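Local coordinates for protein ATP-dependent DNA helicase PIF1 (Candida albicans, PDB 7OTJ) that probably couples ATP hydrolysis to 5'-3' unwinding of DNA, including G-quadruplex structures, helping to keep the nuclear and mitochondrial genomes stable, at residues A[137-142]-A[177-182]; A[86-89]-A[93-96]; A[13-18]-A[40-45]; A[116-121]-A[166-171]. All coordinates share one frame; numbering follows the deposited sequence.

Contact 1 (A[137-142]-A[177-182]); sequences IQLVAC and KETIQR
In the parallel sheet of the PIF1 helicase domain, strand 138-143 meets the end of helix 174-179 through L139, A141, T179 and I180. The backbones come closest at L139 and T179, whose CA atoms are 7.1 Å apart, and the interface between them is made of methyl and methylene groups. T179 presents CG2 to the root and to one branch of L139: this methyl lies 3.6 Å from L139 CB and 3.8 Å from L139 CD2, the two side chains crossing at about a right angle. With L139 CG anti to the backbone N (chi1 -179°) and chi2 at 61°, CD2 also meets I180, and L139 CD2 sits 3.9 Å from I180 CD1. The same I180 methyl approaches the strand again two residues on, at 4.4 Å from A141 CB. T179 turns its hydroxyl elsewhere, with OG1 hydrogen-bonded to the carbonyl O of A175 one turn back in its own helix.

The pattern illustrates how a P-loop NTPase sheet is packed. Successive strand residues alternate between faces, so L139 and A141 look toward the helix end while Q138 and V140 look away from it. Strand 138-143 runs between strands 103-107 and 21-25, and L139 also touches I106 of the former. I180 is the first residue to leave the helical conformation; its side chain bears on F22 of strand 21-25 as well, just before the chain enters strand 182-186, at one edge of the sheet. On the helix side, P133 and F134 pack against T179.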
# COMPACT_ATOMS: atom_id res chain seq x y z
N ILE A 137 -13.50 19.25 6.79
CA ILE A 137 -12.98 17.94 7.18
C ILE A 137 -11.66 18.12 7.91
O ILE A 137 -10.80 18.89 7.49
CB ILE A 137 -12.82 17.03 5.95
CG1 ILE A 137 -14.19 16.80 5.29
CG2 ILE A 137 -12.15 15.73 6.34
CD1 ILE A 137 -14.12 16.11 3.93
N GLN A 138 -11.49 17.41 9.02
CA GLN A 138 -10.21 17.41 9.71
C GLN A 138 -9.22 16.54 8.93
O GLN A 138 -9.45 15.35 8.73
CB GLN A 138 -10.37 16.89 11.14
CG GLN A 138 -9.06 16.85 11.93
CD GLN A 138 -9.20 16.13 13.26
OE1 GLN A 138 -10.28 15.69 13.64
NE2 GLN A 138 -8.09 16.01 13.98
N LEU A 139 -8.14 17.16 8.47
CA LEU A 139 -7.13 16.44 7.71
C LEU A 139 -6.05 15.94 8.66
O LEU A 139 -5.50 16.71 9.45
CB LEU A 139 -6.53 17.35 6.64
CG LEU A 139 -5.47 16.75 5.72
CD1 LEU A 139 -6.06 15.60 4.93
CD2 LEU A 139 -4.95 17.83 4.79
N VAL A 140 -5.77 14.63 8.59
CA VAL A 140 -4.71 14.00 9.38
C VAL A 140 -3.76 13.34 8.40
O VAL A 140 -4.03 12.23 7.92
CB VAL A 140 -5.26 12.98 10.39
CG1 VAL A 140 -4.10 12.30 11.14
CG2 VAL A 140 -6.25 13.64 11.37
N ALA A 141 -2.67 14.02 8.07
CA ALA A 141 -1.66 13.48 7.18
C ALA A 141 -0.57 12.78 7.97
O ALA A 141 -0.12 13.28 9.01
CB ALA A 141 -1.06 14.58 6.31
N CYS A 142 -0.10 11.65 7.45
CA CYS A 142 0.86 10.82 8.17
C CYS A 142 1.83 10.22 7.16
O CYS A 142 1.40 9.61 6.18
CB CYS A 142 0.14 9.72 8.95
SG CYS A 142 1.21 8.51 9.71
N LYS A 177 -1.02 24.04 2.74
CA LYS A 177 -0.62 25.20 3.54
C LYS A 177 -1.80 25.81 4.29
O LYS A 177 -1.61 26.36 5.38
CB LYS A 177 0.06 26.23 2.64
CG LYS A 177 1.25 25.68 1.90
CD LYS A 177 1.94 26.74 1.05
CE LYS A 177 3.11 26.14 0.28
NZ LYS A 177 3.76 27.14 -0.61
N GLU A 178 -3.00 25.74 3.73
CA GLU A 178 -4.15 26.32 4.40
C GLU A 178 -4.84 25.34 5.35
O GLU A 178 -5.61 25.78 6.21
CB GLU A 178 -5.16 26.86 3.37
CG GLU A 178 -6.02 25.79 2.74
CD GLU A 178 -7.11 26.38 1.88
OE1 GLU A 178 -7.18 27.62 1.75
OE2 GLU A 178 -7.91 25.59 1.33
N THR A 179 -4.56 24.04 5.25
CA THR A 179 -5.23 23.05 6.09
C THR A 179 -4.37 22.57 7.25
O THR A 179 -4.84 22.53 8.39
CB THR A 179 -5.68 21.85 5.26
OG1 THR A 179 -6.43 22.29 4.12
CG2 THR A 179 -6.56 20.95 6.11
N ILE A 180 -3.13 22.16 6.97
CA ILE A 180 -2.25 21.63 8.02
C ILE A 180 -1.94 22.74 9.01
O ILE A 180 -1.40 23.80 8.64
CB ILE A 180 -0.97 21.05 7.40
CG1 ILE A 180 -1.29 19.87 6.50
CG2 ILE A 180 0.03 20.65 8.49
CD1 ILE A 180 -2.01 18.74 7.22
N GLN A 181 -2.32 22.54 10.26
CA GLN A 181 -2.12 23.55 11.29
C GLN A 181 -0.92 23.27 12.18
O GLN A 181 -0.44 24.19 12.85
CB GLN A 181 -3.38 23.68 12.15
CG GLN A 181 -4.65 23.86 11.35
CD GLN A 181 -5.87 23.98 12.23
OE1 GLN A 181 -6.57 22.99 12.48
NE2 GLN A 181 -6.12 25.18 12.74
N ARG A 182 -0.44 22.04 12.22
CA ARG A 182 0.60 21.65 13.15
C ARG A 182 1.35 20.47 12.56
O ARG A 182 0.77 19.65 11.85
CB ARG A 182 0.02 21.30 14.53
CG ARG A 182 1.00 21.46 15.68
CD ARG A 182 0.63 20.59 16.88
NE ARG A 182 1.31 20.99 18.10
CZ ARG A 182 2.60 20.80 18.34
NH1 ARG A 182 3.40 20.25 17.44
NH2 ARG A 182 3.11 21.20 19.51

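Contact 2 (A[86-89]-A[93-96]); sequences KKIK and KAFT
The chain turns a tight corner between helices 81-90 and 92-100, bringing the CA atoms of K89 and F95 within 5.3 Å of each other across the bend. F95 leans on the last full turn of the first helix. Its CB lies 3.5 Å from the carbonyl O of I88 and 4.2 Å from K89 CA, so the root of the aromatic side chain rests against main chain rather than against another side chain. With CG anti to the backbone N (chi1 177°), the ring comes to lie beside K89. There F95 CD1 is 4.1 Å from K89 CG, and CE1 is about as near to the same carbon. The approach is oblique to the ring, and it uses the aliphatic part of the lysine; beyond CG the K89 chain runs out extended, carrying its amine onward. A looser contact lies deeper, where I88 CG2 faces A94 CB at 4.5 Å.

Two consecutive helices meet here at a corner, joined by a single residue, N91. Within that link, N91 uses OD1 to accept a hydrogen bond from the backbone N of A94, which helps tie the bend to the start of the second helix. Helix 114-128 packs against the corner through L127, which touches I88, K89 and F95 alike, and F74, from the loop after helix 68-72, adds to the packing around I88.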
# COMPACT_ATOMS: atom_id res chain seq x y z
N LYS A 86 -18.74 16.41 -11.09
CA LYS A 86 -19.92 15.78 -11.66
C LYS A 86 -19.84 14.26 -11.56
O LYS A 86 -20.83 13.60 -11.24
CB LYS A 86 -20.12 16.21 -13.12
CG LYS A 86 -20.26 17.72 -13.32
CD LYS A 86 -20.98 18.06 -14.63
CE LYS A 86 -20.31 17.41 -15.84
NZ LYS A 86 -18.88 17.80 -15.95
N LYS A 87 -18.65 13.69 -11.81
CA LYS A 87 -18.48 12.25 -11.70
C LYS A 87 -18.77 11.77 -10.29
O LYS A 87 -19.47 10.77 -10.08
CB LYS A 87 -17.07 11.84 -12.13
CG LYS A 87 -16.82 10.34 -12.06
CD LYS A 87 -15.40 10.00 -12.49
CE LYS A 87 -15.18 8.50 -12.50
NZ LYS A 87 -13.83 8.13 -13.00
N ILE A 88 -18.22 12.46 -9.29
CA ILE A 88 -18.44 12.07 -7.90
C ILE A 88 -19.90 12.22 -7.53
O ILE A 88 -20.44 11.43 -6.74
CB ILE A 88 -17.51 12.88 -6.98
CG1 ILE A 88 -16.06 12.51 -7.29
CG2 ILE A 88 -17.85 12.63 -5.51
CD1 ILE A 88 -15.04 13.33 -6.55
N LYS A 89 -20.59 13.21 -8.10
CA LYS A 89 -22.00 13.39 -7.78
C LYS A 89 -22.87 12.29 -8.38
O LYS A 89 -23.96 12.01 -7.86
CB LYS A 89 -22.49 14.76 -8.26
CG LYS A 89 -22.05 15.91 -7.36
CD LYS A 89 -22.62 17.24 -7.82
CE LYS A 89 -22.18 18.38 -6.91
NZ LYS A 89 -22.75 19.69 -7.32
N LYS A 93 -22.89 6.76 -3.75
CA LYS A 93 -22.21 6.19 -2.59
C LYS A 93 -21.03 7.06 -2.18
O LYS A 93 -20.84 7.35 -0.99
CB LYS A 93 -21.77 4.76 -2.91
CG LYS A 93 -20.72 4.20 -1.96
CD LYS A 93 -20.18 2.86 -2.46
CE LYS A 93 -19.55 2.97 -3.85
NZ LYS A 93 -18.43 3.95 -3.89
N ALA A 94 -20.24 7.52 -3.16
CA ALA A 94 -19.10 8.38 -2.85
C ALA A 94 -19.55 9.79 -2.51
O ALA A 94 -18.95 10.44 -1.64
CB ALA A 94 -18.13 8.41 -4.03
N PHE A 95 -20.60 10.29 -3.16
CA PHE A 95 -21.08 11.62 -2.83
C PHE A 95 -21.58 11.68 -1.40
O PHE A 95 -21.30 12.65 -0.68
CB PHE A 95 -22.18 12.04 -3.81
CG PHE A 95 -22.78 13.38 -3.49
CD1 PHE A 95 -22.00 14.52 -3.52
CD2 PHE A 95 -24.12 13.49 -3.18
CE1 PHE A 95 -22.56 15.76 -3.24
CE2 PHE A 95 -24.68 14.72 -2.90
CZ PHE A 95 -23.90 15.86 -2.93
N THR A 96 -22.29 10.64 -0.95
CA THR A 96 -22.73 10.60 0.44
C THR A 96 -21.54 10.56 1.38
O THR A 96 -21.50 11.27 2.40
CB THR A 96 -23.66 9.40 0.67
OG1 THR A 96 -24.84 9.55 -0.12
CG2 THR A 96 -24.05 9.30 2.13

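Contact 3 (A[13-18]-A[40-45]); sequences KQVLSG and KSLRDK
L16 lays its forked end over the L42 side chain and the neighbouring S41. Of its two methyls CD2 does most of the touching, 3.6 Å from L42 CD2 and 3.7 Å from S41 CB, while L16 CD1 reaches the same serine carbon at 4.2 Å. CG of L16 stands beside the backbone N (chi1 -63°) and the chain continues extended, which brings the isobutyl end closer to helix 31-45 than the direction of its CB would suggest. L42 divides its fork between two partners: CD2 goes to L16, and L42 CD1 meets V15 CG1 at 3.8 Å, those two side chains crossing at about a right angle. The serine contributes its methylene here; its OG makes a weak hydrogen bond to the carbonyl O of S37 in its own helix.

Just beyond this apolar patch the first helix closes in a Schellman motif. G18 has positive phi (99°), and its N donates to the carbonyl O of V15 at 3.1 Å; a CB at such backbone angles would press on the preceding carbonyl oxygen. Q138 NE2 of strand 138-143 bonds to the same V15 oxygen. Helix 6-16 and the far end of helix 31-45, whose start carries the ATP-binding P-loop lysine K31, thus lie together on one face of the parallel sheet, with V15 on L21 of strand 21-25 and L42 on V50 of strand 50-54.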
# COMPACT_ATOMS: atom_id res chain seq x y z
N LYS A 13 -3.44 12.84 21.27
CA LYS A 13 -4.13 13.90 21.99
C LYS A 13 -4.48 15.07 21.08
O LYS A 13 -5.58 15.61 21.14
CB LYS A 13 -3.27 14.38 23.16
CG LYS A 13 -3.81 15.60 23.91
CD LYS A 13 -2.81 16.07 24.96
CE LYS A 13 -3.24 17.38 25.62
NZ LYS A 13 -4.49 17.21 26.40
N GLN A 14 -3.53 15.47 20.22
CA GLN A 14 -3.78 16.58 19.31
C GLN A 14 -4.85 16.22 18.28
O GLN A 14 -5.74 17.03 18.00
CB GLN A 14 -2.49 16.98 18.61
CG GLN A 14 -1.35 17.32 19.55
CD GLN A 14 -1.66 18.53 20.40
OE1 GLN A 14 -2.26 19.49 19.92
NE2 GLN A 14 -1.26 18.49 21.66
N VAL A 15 -4.77 15.01 17.72
CA VAL A 15 -5.75 14.60 16.71
C VAL A 15 -7.15 14.60 17.31
O VAL A 15 -8.11 15.07 16.68
CB VAL A 15 -5.37 13.24 16.12
CG1 VAL A 15 -6.43 12.78 15.14
CG2 VAL A 15 -4.01 13.33 15.43
N LEU A 16 -7.30 14.08 18.53
CA LEU A 16 -8.61 14.04 19.17
C LEU A 16 -9.13 15.42 19.55
O LEU A 16 -10.32 15.56 19.86
CB LEU A 16 -8.57 13.15 20.41
CG LEU A 16 -8.24 11.67 20.19
CD1 LEU A 16 -8.26 10.93 21.52
CD2 LEU A 16 -9.20 11.02 19.20
N SER A 17 -8.28 16.45 19.53
CA SER A 17 -8.71 17.81 19.81
C SER A 17 -9.31 18.50 18.59
O SER A 17 -9.81 19.62 18.71
CB SER A 17 -7.54 18.64 20.34
OG SER A 17 -6.64 18.92 19.28
N GLY A 18 -9.24 17.87 17.41
CA GLY A 18 -9.86 18.36 16.20
C GLY A 18 -8.93 19.10 15.27
O GLY A 18 -9.35 19.47 14.16
N LYS A 40 -9.39 4.05 15.98
CA LYS A 40 -10.28 3.47 16.98
C LYS A 40 -10.92 4.54 17.86
O LYS A 40 -12.13 4.53 18.09
CB LYS A 40 -9.50 2.46 17.83
CG LYS A 40 -10.36 1.51 18.63
CD LYS A 40 -9.50 0.57 19.43
CE LYS A 40 -10.34 -0.51 20.08
NZ LYS A 40 -10.95 -1.39 19.06
N SER A 41 -10.11 5.48 18.35
CA SER A 41 -10.63 6.55 19.20
C SER A 41 -11.56 7.47 18.43
O SER A 41 -12.66 7.78 18.88
CB SER A 41 -9.47 7.34 19.81
OG SER A 41 -8.75 6.57 20.76
N LEU A 42 -11.12 7.94 17.25
CA LEU A 42 -11.94 8.83 16.45
C LEU A 42 -13.26 8.20 16.04
O LEU A 42 -14.22 8.92 15.75
CB LEU A 42 -11.18 9.31 15.22
CG LEU A 42 -10.16 10.44 15.41
CD1 LEU A 42 -9.55 10.84 14.08
CD2 LEU A 42 -10.83 11.63 16.05
N ARG A 43 -13.36 6.87 16.03
CA ARG A 43 -14.58 6.20 15.58
C ARG A 43 -15.57 5.95 16.71
O ARG A 43 -16.77 5.81 16.43
CB ARG A 43 -14.24 4.88 14.88
CG ARG A 43 -13.81 5.08 13.45
CD ARG A 43 -13.61 3.79 12.70
NE ARG A 43 -13.46 4.05 11.28
CZ ARG A 43 -13.12 3.13 10.38
NH1 ARG A 43 -12.86 1.88 10.73
NH2 ARG A 43 -13.06 3.48 9.10
N ASP A 44 -15.11 5.86 17.96
CA ASP A 44 -16.02 5.99 19.09
C ASP A 44 -16.83 7.28 18.99
O ASP A 44 -18.02 7.30 19.32
CB ASP A 44 -15.24 5.95 20.40
CG ASP A 44 -14.68 4.58 20.72
OD1 ASP A 44 -15.31 3.57 20.32
OD2 ASP A 44 -13.62 4.50 21.38
N LYS A 45 -16.19 8.36 18.55
CA LYS A 45 -16.83 9.67 18.46
C LYS A 45 -17.67 9.79 17.19
O LYS A 45 -18.88 10.05 17.25
CB LYS A 45 -15.77 10.77 18.53
CG LYS A 45 -16.21 12.03 19.24
CD LYS A 45 -15.02 12.71 19.89
CE LYS A 45 -14.39 11.79 20.93
NZ LYS A 45 -15.39 11.28 21.91

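Contact 4 (A[116-121]-A[166-171]); sequences LLNKLN and EVFFAF
N118 reaches from helix 114-128 toward F168, and its side chain can be followed outward. CB itself meets nothing across the contact; CG stands beside the backbone N (chi1 -79°), and this torsion brings the amide end nearer to segment 166-171. At the amide the two ends part company. OD1 accepts a hydrogen bond from the backbone N of A175, near the start of helix 174-179, whereas ND2 comes to the edge of the F168 ring, near its plane, 4.1 Å from CE2. Amide and ring planes are 56° apart, a van der Waals meeting at the rim and not a stack. The bond at OD1 should limit rotation of the amide and so keep ND2 beside the ring.

Both partners belong to connections of the P-loop NTPase domain. Helix 114-128 follows strand 103-107 and E108, a residue lining the tetrafluoroaluminate pocket; segment 166-171 leads from strand 138-143, past residues that are not modelled, into helix 174-179. F168 also stacks on H115, one helical turn before N118. One residue earlier in the helix than N118, L117 CD2 lies 4.2 Å from the carbonyl O of A170, and that oxygen has its hydrogen bond from S173 OG.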
# COMPACT_ATOMS: atom_id res chain seq x y z
N LEU A 116 -3.06 16.54 -6.88
CA LEU A 116 -4.21 15.74 -6.47
C LEU A 116 -4.83 16.31 -5.20
O LEU A 116 -6.06 16.40 -5.08
CB LEU A 116 -3.79 14.29 -6.25
CG LEU A 116 -4.94 13.32 -5.99
CD1 LEU A 116 -5.69 13.02 -7.28
CD2 LEU A 116 -4.42 12.04 -5.35
N LEU A 117 -3.99 16.73 -4.25
CA LEU A 117 -4.49 17.24 -2.99
C LEU A 117 -5.26 18.54 -3.18
O LEU A 117 -6.23 18.80 -2.46
CB LEU A 117 -3.32 17.43 -2.02
CG LEU A 117 -3.74 17.57 -0.56
CD1 LEU A 117 -4.34 16.26 -0.04
CD2 LEU A 117 -2.57 18.04 0.30
N ASN A 118 -4.83 19.38 -4.13
CA ASN A 118 -5.55 20.62 -4.42
C ASN A 118 -6.92 20.35 -5.03
O ASN A 118 -7.89 21.06 -4.73
CB ASN A 118 -4.72 21.50 -5.36
CG ASN A 118 -3.61 22.25 -4.64
OD1 ASN A 118 -3.68 22.46 -3.43
ND2 ASN A 118 -2.58 22.65 -5.38
N LYS A 119 -7.03 19.32 -5.88
CA LYS A 119 -8.33 18.92 -6.39
C LYS A 119 -9.22 18.40 -5.27
O LYS A 119 -10.39 18.78 -5.16
CB LYS A 119 -8.17 17.85 -7.48
CG LYS A 119 -7.43 18.32 -8.72
CD LYS A 119 -7.34 17.21 -9.76
CE LYS A 119 -6.91 17.75 -11.11
NZ LYS A 119 -6.88 16.68 -12.14
N LEU A 120 -8.67 17.53 -4.42
CA LEU A 120 -9.44 17.03 -3.29
C LEU A 120 -9.94 18.18 -2.42
O LEU A 120 -11.07 18.15 -1.93
CB LEU A 120 -8.60 16.06 -2.46
CG LEU A 120 -8.31 14.72 -3.14
CD1 LEU A 120 -7.22 13.95 -2.40
CD2 LEU A 120 -9.58 13.90 -3.23
N ASN A 121 -9.10 19.20 -2.23
CA ASN A 121 -9.50 20.36 -1.43
C ASN A 121 -10.70 21.07 -2.05
O ASN A 121 -11.71 21.31 -1.38
CB ASN A 121 -8.32 21.32 -1.29
CG ASN A 121 -8.57 22.39 -0.25
OD1 ASN A 121 -9.44 22.25 0.61
ND2 ASN A 121 -7.79 23.47 -0.31
N GLU A 166 8.31 18.66 -12.35
CA GLU A 166 7.06 17.92 -12.47
C GLU A 166 6.62 17.36 -11.11
O GLU A 166 5.42 17.33 -10.81
CB GLU A 166 7.20 16.79 -13.50
CG GLU A 166 5.94 15.96 -13.70
CD GLU A 166 4.83 16.72 -14.41
OE1 GLU A 166 5.02 17.11 -15.58
OE2 GLU A 166 3.76 16.93 -13.79
N VAL A 167 7.57 16.92 -10.29
CA VAL A 167 7.26 16.34 -8.99
C VAL A 167 6.76 17.46 -8.08
O VAL A 167 7.51 18.38 -7.74
CB VAL A 167 8.47 15.62 -8.38
CG1 VAL A 167 8.09 14.96 -7.07
CG2 VAL A 167 9.01 14.59 -9.35
N PHE A 168 5.48 17.40 -7.71
CA PHE A 168 4.83 18.41 -6.88
C PHE A 168 4.47 17.75 -5.55
O PHE A 168 3.48 17.03 -5.45
CB PHE A 168 3.60 18.96 -7.59
CG PHE A 168 3.07 20.22 -6.99
CD1 PHE A 168 3.87 21.35 -6.92
CD2 PHE A 168 1.77 20.29 -6.51
CE1 PHE A 168 3.38 22.53 -6.36
CE2 PHE A 168 1.28 21.46 -5.96
CZ PHE A 168 2.08 22.57 -5.88
N PHE A 169 5.32 17.96 -4.54
CA PHE A 169 5.10 17.31 -3.25
C PHE A 169 3.84 17.85 -2.57
O PHE A 169 3.36 18.95 -2.86
CB PHE A 169 6.31 17.49 -2.34
CG PHE A 169 7.51 16.70 -2.76
CD1 PHE A 169 8.49 17.26 -3.57
CD2 PHE A 169 7.68 15.38 -2.34
CE1 PHE A 169 9.60 16.53 -3.96
CE2 PHE A 169 8.79 14.65 -2.73
CZ PHE A 169 9.75 15.22 -3.54
N ALA A 170 3.33 17.06 -1.62
CA ALA A 170 2.08 17.43 -0.96
C ALA A 170 2.25 18.72 -0.15
O ALA A 170 1.34 19.55 -0.12
CB ALA A 170 1.61 16.30 -0.05
N PHE A 171 3.41 18.90 0.49
CA PHE A 171 3.65 20.07 1.32
C PHE A 171 3.79 21.36 0.53
O PHE A 171 3.91 22.43 1.14
CB PHE A 171 4.89 19.86 2.20
CG PHE A 171 6.15 19.52 1.43
CD1 PHE A 171 6.90 20.50 0.80
CD2 PHE A 171 6.61 18.21 1.39
CE1 PHE A 171 8.06 20.18 0.11
CE2 PHE A 171 7.77 17.88 0.71
CZ PHE A 171 8.50 18.87 0.07

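How the contacts relate
Contacts 3, 1 and 4 form a layered series through one P-loop NTPase domain, whereas contact 2 lies at its side. Contact 1 is on the parallel sheet; contacts 3 and 4 flank it on opposite faces, their centres 14 and 13 Å from its own and 26 Å from each other. A probable hydrogen bond, N121 ND2 to E178 OE2 (2.7 Å), joins contact 4 to contact 1. Contact 2, its centre 21 Å from that of contact 4, packs against helix 114-128, which carries segment 116-121. Along the chain contacts 3 and 2 close first, and then 116-121, 137-142, 166-171 and 177-182 alternate, interlocking contacts 4 and 1. Remote connections are thereby knitted around the nucleotide-binding sheet.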